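Long-range contact in monoacylglycerol lipase (Palaeococcus ferrophilus, PDB 6QE2), which hydrolyses monoacylglycerols, splitting the ester bond to release a fatty acid and glycerol, probably through a serine nucleophile: residues A113-P118 with I205-G210. Sequence-based numbering, arbitrary orientation.
With LDA (lauryl dimethylamine-N-oxide), chain D.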
# COMPACT_ATOMS: atom_id res chain seq x y z
N ALA A 113 -1.82 -6.39 -0.66
CA ALA A 113 -2.40 -7.26 -1.69
C ALA A 113 -1.52 -8.50 -1.82
O ALA A 113 -0.58 -8.54 -2.61
CB ALA A 113 -2.52 -6.51 -3.01
N LEU A 114 -1.85 -9.54 -1.04
CA LEU A 114 -1.06 -10.76 -0.98
C LEU A 114 -1.85 -12.01 -1.34
O LEU A 114 -1.29 -13.11 -1.36
CB LEU A 114 -0.44 -10.92 0.42
CG LEU A 114 0.57 -9.84 0.80
CD1 LEU A 114 0.91 -9.93 2.28
CD2 LEU A 114 1.83 -9.97 -0.04
N ALA A 115 -3.15 -11.87 -1.58
CA ALA A 115 -4.01 -12.97 -1.99
C ALA A 115 -5.08 -12.40 -2.90
O ALA A 115 -5.53 -11.27 -2.71
CB ALA A 115 -4.64 -13.66 -0.77
N LYS A 116 -5.46 -13.19 -3.91
CA LYS A 116 -6.49 -12.78 -4.84
C LYS A 116 -7.83 -12.64 -4.13
O LYS A 116 -8.17 -13.44 -3.25
CB LYS A 116 -6.60 -13.82 -5.96
CG LYS A 116 -7.60 -13.50 -7.06
CD LYS A 116 -7.65 -14.61 -8.09
CE LYS A 116 -8.44 -15.80 -7.59
NZ LYS A 116 -9.82 -15.40 -7.18
N SER A 117 -8.60 -11.63 -4.51
CA SER A 117 -9.95 -11.51 -3.99
C SER A 117 -10.82 -12.63 -4.56
O SER A 117 -10.68 -12.97 -5.73
CB SER A 117 -10.55 -10.15 -4.37
OG SER A 117 -11.93 -10.10 -4.03
N PRO A 118 -11.72 -13.21 -3.76
CA PRO A 118 -12.68 -14.18 -4.32
C PRO A 118 -13.58 -13.59 -5.38
O PRO A 118 -14.17 -14.33 -6.17
CB PRO A 118 -13.48 -14.64 -3.09
CG PRO A 118 -13.29 -13.54 -2.08
CD PRO A 118 -11.89 -13.05 -2.31
N ILE A 205 -11.42 -7.76 -0.28
CA ILE A 205 -10.67 -7.17 -1.39
C ILE A 205 -9.24 -7.73 -1.40
O ILE A 205 -8.71 -8.10 -2.45
CB ILE A 205 -10.67 -5.64 -1.27
CG1 ILE A 205 -12.09 -5.10 -1.46
CG2 ILE A 205 -9.73 -5.03 -2.30
CD1 ILE A 205 -12.25 -3.64 -1.13
N THR A 206 -8.61 -7.78 -0.23
CA THR A 206 -7.32 -8.45 -0.04
C THR A 206 -7.51 -9.41 1.13
O THR A 206 -7.39 -9.01 2.30
CB THR A 206 -6.19 -7.46 0.23
OG1 THR A 206 -6.57 -6.59 1.31
CG2 THR A 206 -5.90 -6.60 -1.00
N PRO A 207 -7.87 -10.66 0.86
CA PRO A 207 -8.12 -11.61 1.95
C PRO A 207 -6.96 -11.66 2.93
O PRO A 207 -5.83 -11.84 2.52
CB PRO A 207 -8.26 -12.93 1.22
CG PRO A 207 -8.85 -12.54 -0.08
CD PRO A 207 -8.20 -11.24 -0.44
N PRO A 208 -7.25 -11.55 4.21
CA PRO A 208 -6.20 -11.53 5.24
C PRO A 208 -5.27 -12.75 5.30
O PRO A 208 -4.17 -12.59 5.78
CB PRO A 208 -6.97 -11.36 6.55
CG PRO A 208 -8.38 -11.65 6.23
CD PRO A 208 -8.58 -11.31 4.79
N GLU A 209 -5.69 -13.89 4.80
CA GLU A 209 -4.84 -15.07 4.84
C GLU A 209 -3.55 -14.81 4.07
O GLU A 209 -2.54 -15.43 4.33
CB GLU A 209 -5.56 -16.31 4.34
CG GLU A 209 -4.82 -17.60 4.61
CD GLU A 209 -4.74 -17.95 6.09
OE1 GLU A 209 -5.57 -17.48 6.86
OE2 GLU A 209 -3.86 -18.73 6.46
N GLY A 210 -3.59 -13.90 3.10
CA GLY A 210 -2.39 -13.58 2.37
C GLY A 210 -1.33 -13.04 3.32
O GLY A 210 -0.19 -13.42 3.23
N1 LDA D . -5.76 -4.18 -4.94
O1 LDA D . -4.72 -3.69 -4.47
CM1 LDA D . -6.73 -3.11 -5.15
CM2 LDA D . -6.28 -5.17 -4.01
C1 LDA D . -5.47 -4.81 -6.20
C2 LDA D . -6.79 -5.02 -6.91
C3 LDA D . -6.54 -5.36 -8.37
C4 LDA D . -7.85 -5.73 -9.05
C5 LDA D . -7.58 -6.34 -10.41
C6 LDA D . -8.83 -6.32 -11.27
C7 LDA D . -8.60 -7.12 -12.54
C8 LDA D . -8.55 -6.20 -13.74
C9 LDA D . -7.33 -6.49 -14.59
C10 LDA D . -7.74 -7.10 -15.93
C11 LDA D . -6.60 -7.06 -16.93
C12 LDA D . -5.68 -5.90 -16.64
O HOH W 1 -3.91 -10.47 1.07
O HOH W 2 -6.06 -8.75 -3.71
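Thr-206 packs its methyl against Ala-113 beside the probable active site of this alpha/beta-hydrolase fold. Residues 113-118 belong to the loop after strand 106-110, and residues 205-210 run into the helix that continues beyond Gly-210. From CB, the Thr-206 side chain splits into two branches with different tasks. With chi1 at 52°, OG1 is tucked over the main chain, flanked by N and C, and it is hydrogen-bonded to OD2 of Asp-203, the likely acid of a Ser-87, His-233, Asp-203 triad. This bond could help position the acid. The other branch, CG2, ends 3.6 Å from Ala-113 CA. The same methyl also meets the bound detergent, with CM2 of lauryl dimethylamine-N-oxide 3.4 Å from Thr-206 CG2. CG2 thus touches an N-methyl of the head group, and the detergent is also hydrogen-bonded to Ser-87 OG.

Further along, the Pro-207 ring fits against the backbone of the other segment. Its CD sits 3.5 Å from Ala-115 O, and its CG is near Lys-116 O. CG also packs on Pro-118 CD, where the two rings run past one another, pointing opposite ways. Gly-210 brings its main chain close to Leu-114, with Leu-114 CB 3.7 Å from Gly-210 C. Leu-114 CB and CD1 both rest on the Gly-210 carbonyl group.

No direct hydrogen bond joins the two segments; water does this work twice. One water accepts from Leu-114 N and donates to Pro-207 O. That carbonyl also accepts from Gly-210 N. The second water donates both its hydrogens, one to Ala-115 O at 2.8 Å and the other to Ile-205 O at 3.0 Å.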